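Local atomic coordinates of amidohydrolase (Thermotoga maritima, PDB entry 3OOQ), a protein that probably hydrolyses the ring amide of a small cyclic substrate, allantoinase being its tentative activity within the amidohydrolase family. Residues 16-21 and 350-355; 187-192 and 212-217; 274-279 and 307-312. One frame throughout, in Å; residues are numbered along the deposited sequence.

Contact 1 of 3, residues 16-21 and 350-355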
loop_
_atom_site.group_PDB
_atom_site.type_symbol
_atom_site.label_atom_id
_atom_site.label_comp_id
_atom_site.label_asym_id
_atom_site.label_seq_id
_atom_site.Cartn_x
_atom_site.Cartn_y
_atom_site.Cartn_z
ATOM N N PRO F 16 12.119 -56.098 -20.721
ATOM C CA PRO F 16 10.728 -55.807 -21.094
ATOM C C PRO F 16 9.919 -55.136 -19.975
ATOM O O PRO F 16 8.898 -54.496 -20.269
ATOM C CB PRO F 16 10.130 -57.193 -21.382
ATOM C CG PRO F 16 11.271 -58.113 -21.529
ATOM C CD PRO F 16 12.384 -57.552 -20.697
ATOM N N ILE F 17 10.372 -55.324 -18.727
ATOM C CA ILE F 17 9.771 -54.802 -17.488
ATOM C C ILE F 17 8.622 -55.646 -17.000
ATOM O O ILE F 17 8.547 -55.953 -15.823
ATOM C CB ILE F 17 9.306 -53.292 -17.558
ATOM C CG1 ILE F 17 10.485 -52.341 -17.772
ATOM C CG2 ILE F 17 8.506 -52.912 -16.297
ATOM C CD1 ILE F 17 11.667 -52.547 -16.836
ATOM N N THR F 18 7.732 -56.025 -17.910
ATOM C CA THR F 18 6.567 -56.816 -17.555
ATOM C C THR F 18 6.876 -58.312 -17.579
ATOM O O THR F 18 5.999 -59.138 -17.334
ATOM C CB THR F 18 5.410 -56.491 -18.478
ATOM O OG1 THR F 18 5.856 -56.620 -19.835
ATOM C CG2 THR F 18 4.923 -55.022 -18.228
ATOM N N SER F 19 8.121 -58.649 -17.893
ATOM C CA SER F 19 8.645 -60.003 -17.736
ATOM C C SER F 19 10.152 -59.867 -17.544
ATOM O O SER F 19 10.712 -58.780 -17.739
ATOM C CB SER F 19 8.302 -60.906 -18.930
ATOM O OG SER F 19 8.789 -60.382 -20.146
ATOM N N ARG F 20 10.787 -60.952 -17.116
ATOM C CA ARG F 20 12.196 -60.936 -16.732
ATOM C C ARG F 20 13.146 -60.634 -17.887
ATOM O O ARG F 20 12.874 -61.018 -19.024
ATOM C CB ARG F 20 12.576 -62.243 -16.027
ATOM C CG ARG F 20 12.603 -62.066 -14.518
ATOM C CD ARG F 20 12.127 -63.288 -13.770
ATOM N NE ARG F 20 11.512 -62.910 -12.487
ATOM C CZ ARG F 20 12.053 -63.112 -11.282
ATOM N NH1 ARG F 20 11.402 -62.720 -10.192
ATOM N NH2 ARG F 20 13.238 -63.710 -11.163
ATOM N N PRO F 21 14.271 -59.955 -17.590
ATOM C CA PRO F 21 15.236 -59.623 -18.633
ATOM C C PRO F 21 15.873 -60.860 -19.271
ATOM O O PRO F 21 15.861 -61.943 -18.680
ATOM C CB PRO F 21 16.296 -58.777 -17.897
ATOM C CG PRO F 21 16.124 -59.104 -16.440
ATOM C CD PRO F 21 14.697 -59.488 -16.252
ATOM N N ILE F 350 2.622 -47.555 -24.060
ATOM C CA ILE F 350 3.947 -47.212 -23.551
ATOM C C ILE F 350 4.255 -47.921 -22.239
ATOM O O ILE F 350 3.377 -48.535 -21.645
ATOM C CB ILE F 350 4.089 -45.680 -23.316
ATOM C CG1 ILE F 350 2.976 -45.192 -22.378
ATOM C CG2 ILE F 350 4.062 -44.919 -24.634
ATOM C CD1 ILE F 350 3.095 -43.716 -21.979
ATOM N N GLY F 351 5.509 -47.830 -21.810
ATOM C CA GLY F 351 5.937 -48.342 -20.510
ATOM C C GLY F 351 6.370 -49.804 -20.416
ATOM O O GLY F 351 6.562 -50.306 -19.305
ATOM N N SER F 352 6.505 -50.489 -21.560
ATOM C CA SER F 352 7.021 -51.873 -21.609
ATOM C C SER F 352 7.562 -52.236 -22.984
ATOM O O SER F 352 7.216 -51.594 -23.992
ATOM C CB SER F 352 5.940 -52.896 -21.199
ATOM O OG SER F 352 4.875 -52.961 -22.150
ATOM N N ILE F 353 8.408 -53.260 -23.031
ATOM C CA ILE F 353 8.854 -53.777 -24.316
ATOM C C ILE F 353 8.035 -55.012 -24.662
ATOM O O ILE F 353 8.451 -56.154 -24.417
ATOM C CB ILE F 353 10.370 -54.076 -24.387
ATOM C CG1 ILE F 353 11.185 -52.891 -23.845
ATOM C CG2 ILE F 353 10.762 -54.404 -25.835
ATOM C CD1 ILE F 353 12.695 -53.033 -23.984
ATOM N N GLU F 354 6.852 -54.760 -25.206
ATOM C CA GLU F 354 5.978 -55.819 -25.663
ATOM C C GLU F 354 5.586 -55.555 -27.107
ATOM O O GLU F 354 5.407 -54.391 -27.490
ATOM C CB GLU F 354 4.704 -55.856 -24.811
ATOM C CG GLU F 354 4.909 -56.315 -23.376
ATOM C CD GLU F 354 3.689 -56.057 -22.496
ATOM O OE1 GLU F 354 2.598 -55.783 -23.046
ATOM O OE2 GLU F 354 3.826 -56.121 -21.251
ATOM N N PRO F 355 5.402 -56.624 -27.897
ATOM C CA PRO F 355 4.851 -56.458 -29.237
ATOM C C PRO F 355 3.578 -55.627 -29.241
ATOM O O PRO F 355 2.697 -55.807 -28.392
ATOM C CB PRO F 355 4.557 -57.901 -29.673
ATOM C CG PRO F 355 5.595 -58.697 -28.926
ATOM C CD PRO F 355 5.629 -58.048 -27.576
#
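Two loops near the ends of the chain, the one between strands 12-14 and 24-29 and the one between helix 338-343 and strand 361-364, meet where P16 and T18 reach S352, I353 and E354. In many amidohydrolases the terminal regions build a small β domain beside the barrel. The backbone bond runs from I353 N to P16 O, 3.1 Å long and nearly straight (165° at the hydrogen), with the donor 20° off the carbonyl plane. P16 O also takes a weak bond from T18 N, so the same oxygen serves the far loop and, weakly, its own turn. Beside it, P16 CB lies 4.3 Å from I353 CB, and the methyl T18 CG2 rests 3.8 Å from S352 CB. The T18 side chain meets that of E354 from the opposite direction. With chi1 at 52°, T18 OG1 stands between its own backbone N and carbonyl carbon, turned to the carboxylate, and donates to E354 OE2 at a short 2.5 Å. The lone pair used is the anti one, away from E354 OE1, which forms a salt bridge with K357; OE2 also hydrogen-bonds a glycerol, probably from the crystallisation liquor. I17 leads its side-chain end away, onto P57 and V338. With both carboxylate oxygens engaged, one by a lysine and the other by a hydroxyl, E354 is likely to stay ionised while anchoring the N-terminal loop.

Contact 2 of 3, residues 187-192 and 212-217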
loop_
_atom_site.group_PDB
_atom_site.type_symbol
_atom_site.label_atom_id
_atom_site.label_comp_id
_atom_site.label_asym_id
_atom_site.label_seq_id
_atom_site.Cartn_x
_atom_site.Cartn_y
_atom_site.Cartn_z
ATOM N N LYS F 187 -22.918 -30.057 -11.980
ATOM C CA LYS F 187 -24.195 -30.766 -11.975
ATOM C C LYS F 187 -25.370 -29.928 -12.463
ATOM O O LYS F 187 -26.171 -30.417 -13.251
ATOM C CB LYS F 187 -24.490 -31.383 -10.609
ATOM C CG LYS F 187 -23.385 -32.334 -10.143
ATOM C CD LYS F 187 -23.914 -33.574 -9.472
ATOM C CE LYS F 187 -24.498 -33.295 -8.112
ATOM N NZ LYS F 187 -25.339 -34.442 -7.651
ATOM N N ASN F 188 -25.482 -28.675 -12.010
ATOM C CA ASN F 188 -26.555 -27.788 -12.514
ATOM C C ASN F 188 -26.478 -27.631 -14.030
ATOM O O ASN F 188 -27.482 -27.681 -14.716
ATOM C CB ASN F 188 -26.496 -26.401 -11.876
ATOM C CG ASN F 188 -26.823 -26.418 -10.401
ATOM O OD1 ASN F 188 -27.482 -27.333 -9.900
ATOM N ND2 ASN F 188 -26.371 -25.397 -9.694
ATOM N N TYR F 189 -25.261 -27.433 -14.520
ATOM C CA TYR F 189 -24.958 -27.233 -15.933
ATOM C C TYR F 189 -25.397 -28.418 -16.796
ATOM O O TYR F 189 -25.984 -28.235 -17.859
ATOM C CB TYR F 189 -23.460 -27.051 -16.048
ATOM C CG TYR F 189 -22.884 -26.859 -17.426
ATOM C CD1 TYR F 189 -22.200 -27.896 -18.064
ATOM C CD2 TYR F 189 -22.965 -25.619 -18.066
ATOM C CE1 TYR F 189 -21.615 -27.706 -19.344
ATOM C CE2 TYR F 189 -22.393 -25.417 -19.324
ATOM C CZ TYR F 189 -21.720 -26.452 -19.954
ATOM O OH TYR F 189 -21.150 -26.209 -21.193
HETATM N N MSE F 190 -25.091 -29.618 -16.331
HETATM C CA MSE F 190 -25.548 -30.836 -16.977
HETATM C C MSE F 190 -27.070 -30.939 -17.010
HETATM O O MSE F 190 -27.636 -31.289 -18.044
HETATM C CB MSE F 190 -24.921 -32.059 -16.309
HETATM C CG MSE F 190 -23.402 -32.114 -16.503
HETATM SE SE MSE F 190 -22.526 -33.545 -15.506
HETATM C CE MSE F 190 -23.153 -35.087 -16.563
ATOM N N LYS F 191 -27.725 -30.608 -15.899
ATOM C CA LYS F 191 -29.179 -30.668 -15.844
ATOM C C LYS F 191 -29.803 -29.640 -16.783
ATOM O O LYS F 191 -30.826 -29.919 -17.403
ATOM C CB LYS F 191 -29.697 -30.483 -14.418
ATOM C CG LYS F 191 -29.230 -31.580 -13.479
ATOM C CD LYS F 191 -29.581 -31.302 -12.038
ATOM C CE LYS F 191 -28.971 -32.368 -11.155
ATOM N NZ LYS F 191 -29.177 -32.045 -9.722
ATOM N N LYS F 192 -29.177 -28.471 -16.907
ATOM C CA LYS F 192 -29.636 -27.476 -17.881
ATOM C C LYS F 192 -29.530 -28.005 -19.311
ATOM O O LYS F 192 -30.437 -27.802 -20.117
ATOM C CB LYS F 192 -28.880 -26.154 -17.741
ATOM C CG LYS F 192 -29.272 -25.351 -16.514
ATOM C CD LYS F 192 -28.412 -24.100 -16.412
ATOM C CE LYS F 192 -28.523 -23.439 -15.045
ATOM N NZ LYS F 192 -27.316 -22.562 -14.797
ATOM N N VAL F 212 -15.194 -29.089 -18.826
ATOM C CA VAL F 212 -14.174 -29.992 -18.269
ATOM C C VAL F 212 -14.681 -30.717 -17.040
ATOM O O VAL F 212 -14.336 -31.883 -16.816
ATOM C CB VAL F 212 -12.882 -29.263 -17.779
ATOM C CG1 VAL F 212 -11.679 -30.201 -17.947
ATOM C CG2 VAL F 212 -12.662 -27.983 -18.500
ATOM N N GLY F 213 -15.450 -30.008 -16.209
ATOM C CA GLY F 213 -16.023 -30.615 -15.000
ATOM C C GLY F 213 -16.940 -31.756 -15.386
ATOM O O GLY F 213 -16.948 -32.818 -14.743
ATOM N N GLU F 214 -17.715 -31.536 -16.446
ATOM C CA GLU F 214 -18.631 -32.556 -16.961
ATOM C C GLU F 214 -17.841 -33.793 -17.428
ATOM O O GLU F 214 -18.242 -34.941 -17.164
ATOM C CB GLU F 214 -19.507 -31.987 -18.079
ATOM C CG GLU F 214 -20.398 -33.034 -18.772
ATOM C CD GLU F 214 -21.347 -32.452 -19.816
ATOM O OE1 GLU F 214 -21.283 -31.241 -20.133
ATOM O OE2 GLU F 214 -22.162 -33.225 -20.331
HETATM N N MSE F 215 -16.709 -33.560 -18.088
HETATM C CA MSE F 215 -15.832 -34.660 -18.507
HETATM C C MSE F 215 -15.442 -35.534 -17.333
HETATM O O MSE F 215 -15.519 -36.757 -17.420
HETATM C CB MSE F 215 -14.580 -34.150 -19.205
HETATM C CG MSE F 215 -14.824 -33.695 -20.621
HETATM SE SE MSE F 215 -13.112 -33.254 -21.430
HETATM C CE MSE F 215 -13.165 -31.265 -21.364
ATOM N N VAL F 216 -15.042 -34.884 -16.244
ATOM C CA VAL F 216 -14.707 -35.551 -14.991
ATOM C C VAL F 216 -15.909 -36.297 -14.411
ATOM O O VAL F 216 -15.785 -37.452 -14.038
ATOM C CB VAL F 216 -14.106 -34.569 -13.955
ATOM C CG1 VAL F 216 -13.882 -35.281 -12.590
ATOM C CG2 VAL F 216 -12.802 -34.000 -14.464
ATOM N N LEU F 217 -17.072 -35.656 -14.352
ATOM C CA LEU F 217 -18.262 -36.319 -13.803
ATOM C C LEU F 217 -18.768 -37.475 -14.652
ATOM O O LEU F 217 -19.345 -38.428 -14.123
ATOM C CB LEU F 217 -19.394 -35.323 -13.497
ATOM C CG LEU F 217 -19.103 -34.292 -12.397
ATOM C CD1 LEU F 217 -20.401 -33.661 -11.924
ATOM C CD2 LEU F 217 -18.373 -34.927 -11.201
#
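Selenomethionine M190 lies against the aliphatic part of E214, with its CG 3.9 Å from E214 CG. M190 leaves its helix with CG beside the backbone N; the straight run through chi2 carries SE to 4.1 Å from L217 CB, and the bend at chi3 turns the methyl CE towards E214 CG. With CG anti to the backbone N (chi1 174°) and the chain extended, the stem of E214 runs past M190 CG and SE and ends with its carboxylate at Y189. There E214 OE1 sits at the ring edge, near the ring plane and 3.6 Å from Y189 CE1, with carboxylate and ring planes 79° apart. The polar ends are held elsewhere: E214 OE1 by K193, E214 OE2 by R218, and Y189 OH by E211 and the backbone N of D207. At the other end, the bent chain of K187 crosses L217 at about a right angle, CG to L217 CD1 at 3.7 Å. Were E214 replaced by an alanine, K193 and R218 would probably lose their carboxylate mate, and a gap would be likely to open beside M190 and the edge of Y189. The two helical segments are almost perpendicular (91°), their axes 9.9 Å apart. Helix 208-217 is held between helix 172-198, where L217 also meets F183 and V186, and strand 143-153, touched by M215 and V216; N188 turns to T206 of a second subunit.

Contact 3 of 3, residues 274-279 and 307-312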
loop_
_atom_site.group_PDB
_atom_site.type_symbol
_atom_site.label_atom_id
_atom_site.label_comp_id
_atom_site.label_asym_id
_atom_site.label_seq_id
_atom_site.Cartn_x
_atom_site.Cartn_y
_atom_site.Cartn_z
ATOM N N LEU F 274 10.484 -37.654 -3.652
ATOM C CA LEU F 274 10.966 -38.283 -2.411
ATOM C C LEU F 274 12.436 -37.984 -2.071
ATOM O O LEU F 274 12.800 -37.850 -0.899
ATOM C CB LEU F 274 10.751 -39.803 -2.468
ATOM C CG LEU F 274 9.330 -40.339 -2.364
ATOM C CD1 LEU F 274 9.313 -41.819 -2.767
ATOM C CD2 LEU F 274 8.736 -40.130 -0.952
ATOM N N LEU F 275 13.273 -37.902 -3.099
ATOM C CA LEU F 275 14.654 -37.473 -2.950
ATOM C C LEU F 275 14.721 -35.942 -2.859
ATOM O O LEU F 275 15.236 -35.284 -3.757
ATOM C CB LEU F 275 15.482 -37.961 -4.147
ATOM C CG LEU F 275 17.011 -37.839 -4.072
ATOM C CD1 LEU F 275 17.626 -39.026 -3.377
ATOM C CD2 LEU F 275 17.604 -37.687 -5.455
ATOM N N THR F 276 14.215 -35.386 -1.760
ATOM C CA THR F 276 14.009 -33.945 -1.635
ATOM C C THR F 276 13.822 -33.534 -0.170
ATOM O O THR F 276 13.461 -34.355 0.673
ATOM C CB THR F 276 12.792 -33.486 -2.476
ATOM O OG1 THR F 276 12.867 -32.077 -2.699
ATOM C CG2 THR F 276 11.436 -33.835 -1.775
ATOM N N PHE F 277 14.062 -32.259 0.122
ATOM C CA PHE F 277 13.914 -31.713 1.472
ATOM C C PHE F 277 12.443 -31.539 1.861
ATOM O O PHE F 277 11.618 -31.136 1.041
ATOM C CB PHE F 277 14.610 -30.356 1.543
ATOM C CG PHE F 277 14.679 -29.762 2.922
ATOM C CD1 PHE F 277 15.520 -30.304 3.895
ATOM C CD2 PHE F 277 13.952 -28.595 3.226
ATOM C CE1 PHE F 277 15.618 -29.727 5.157
ATOM C CE2 PHE F 277 14.033 -28.007 4.495
ATOM C CZ PHE F 277 14.872 -28.566 5.459
ATOM N N ARG F 278 12.143 -31.828 3.118
ATOM C CA ARG F 278 10.793 -31.656 3.651
ATOM C C ARG F 278 10.600 -30.180 3.977
ATOM O O ARG F 278 10.814 -29.746 5.099
ATOM C CB ARG F 278 10.594 -32.541 4.896
ATOM C CG ARG F 278 10.778 -34.029 4.614
ATOM C CD ARG F 278 11.012 -34.839 5.897
ATOM N NE ARG F 278 11.245 -36.260 5.595
ATOM C CZ ARG F 278 12.415 -36.772 5.199
ATOM N NH1 ARG F 278 13.485 -35.986 5.042
ATOM N NH2 ARG F 278 12.519 -38.068 4.944
ATOM N N THR F 279 10.217 -29.413 2.964
ATOM C CA THR F 279 10.139 -27.958 3.049
ATOM C C THR F 279 8.944 -27.470 3.855
ATOM O O THR F 279 8.904 -26.321 4.262
ATOM C CB THR F 279 9.971 -27.358 1.648
ATOM O OG1 THR F 279 8.887 -28.033 0.985
ATOM C CG2 THR F 279 11.239 -27.508 0.814
ATOM N N HIS F 307 9.147 -32.781 -11.446
ATOM C CA HIS F 307 10.064 -31.826 -12.081
ATOM C C HIS F 307 9.394 -30.448 -12.156
ATOM O O HIS F 307 8.273 -30.367 -12.641
ATOM C CB HIS F 307 10.449 -32.333 -13.473
ATOM C CG HIS F 307 11.353 -31.411 -14.229
ATOM N ND1 HIS F 307 12.699 -31.663 -14.396
ATOM C CD2 HIS F 307 11.099 -30.252 -14.881
ATOM C CE1 HIS F 307 13.236 -30.697 -15.123
ATOM N NE2 HIS F 307 12.286 -29.830 -15.432
ATOM N N PRO F 308 10.084 -29.354 -11.725
ATOM C CA PRO F 308 11.498 -29.167 -11.376
ATOM C C PRO F 308 11.978 -29.458 -9.941
ATOM O O PRO F 308 13.158 -29.256 -9.655
ATOM C CB PRO F 308 11.726 -27.685 -11.696
ATOM C CG PRO F 308 10.416 -27.049 -11.323
ATOM C CD PRO F 308 9.399 -28.048 -11.853
ATOM N N VAL F 309 11.110 -29.946 -9.064
ATOM C CA VAL F 309 11.517 -30.213 -7.680
ATOM C C VAL F 309 12.737 -31.145 -7.665
ATOM O O VAL F 309 13.714 -30.881 -6.950
ATOM C CB VAL F 309 10.354 -30.754 -6.817
ATOM C CG1 VAL F 309 10.864 -31.178 -5.450
ATOM C CG2 VAL F 309 9.238 -29.681 -6.678
ATOM N N ILE F 310 12.664 -32.207 -8.472
ATOM C CA ILE F 310 13.814 -33.042 -8.827
ATOM C C ILE F 310 13.908 -33.041 -10.343
ATOM O O ILE F 310 12.909 -33.271 -11.025
ATOM C CB ILE F 310 13.667 -34.509 -8.326
ATOM C CG1 ILE F 310 13.458 -34.538 -6.799
ATOM C CG2 ILE F 310 14.872 -35.376 -8.744
ATOM C CD1 ILE F 310 12.808 -35.833 -6.318
ATOM N N PRO F 311 15.099 -32.753 -10.892
ATOM C CA PRO F 311 15.143 -32.719 -12.349
ATOM C C PRO F 311 14.796 -34.098 -12.920
ATOM O O PRO F 311 15.218 -35.117 -12.388
ATOM C CB PRO F 311 16.593 -32.341 -12.662
ATOM C CG PRO F 311 17.080 -31.633 -11.438
ATOM C CD PRO F 311 16.351 -32.278 -10.274
ATOM N N LEU F 312 14.028 -34.100 -14.002
ATOM C CA LEU F 312 13.581 -35.302 -14.641
ATOM C C LEU F 312 14.759 -36.160 -15.083
ATOM O O LEU F 312 14.702 -37.396 -14.993
ATOM C CB LEU F 312 12.681 -34.935 -15.821
ATOM C CG LEU F 312 11.752 -36.000 -16.384
ATOM C CD1 LEU F 312 10.910 -36.665 -15.296
ATOM C CD2 LEU F 312 10.871 -35.361 -17.430
#
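L274 N and L275 N both donate to Q318 OE1 on helix 315-321, a two-bond grip that pins the start of 274-279 beside I310, whose CD1 lies 4.0 Å from L274 N. The I310 side chain does most of the touching: its CD1 comes within 3.6 Å of L275 O and 4.0 Å of L275 CB, and it also packs on Q318 and P273. CG1 of I310 lies opposite the carbonyl carbon (chi1 -57°), and the nearly extended chi2 of 159° carries CD1 on to the turn. That turn is an inverse gamma turn centred on L275, closed by a weak bond from T276 N to L274 O. One residue later the meeting is between a hydroxyl and a methyl: T276 OG1 lies 3.5 Å from V309 CG1, the two side chains crossing at about a right angle. No hydrogen bond joins the segments; they meet through apolar and C-H contacts, and both lean on helix 315-321, L275 on T321 and I310 on Q318. Within 307-312, L312 N donates 2.8 Å to H307 ND1, close to the ring plane, which fixes the imidazole rotation; the peptide bond before P308 is cis. A third subunit closes in here: its F277 ring meets H307, and its E71 forms a salt bridge with R278. The segments follow the neighbouring parallel strands 269-271 and 301-303, an arrangement typical of the loops at the C-terminal rim of a TIM barrel, the end that carries the active site in amidohydrolases.

In the fold
From the N terminus, the chain leaves strand 12-14 into 16-21, and contact 1 is completed only at 350-355, so it closes a loop of more than 300 residues. Contacts 2 and 3 both form inside that span, in series and without crossing: 187-192 finds 212-217 after a short excursion, and 274-279 later meets 307-312. Contact 1 thus joins loops near the two ends of the chain, contact 2 sets helix 208-217 across helix 172-198 at the periphery, and contact 3 links the loops after two adjacent parallel strands. None touches another; their centres lie about 39 Å (1 and 2), 28 Å (1 and 3) and 36 Å (2 and 3) apart.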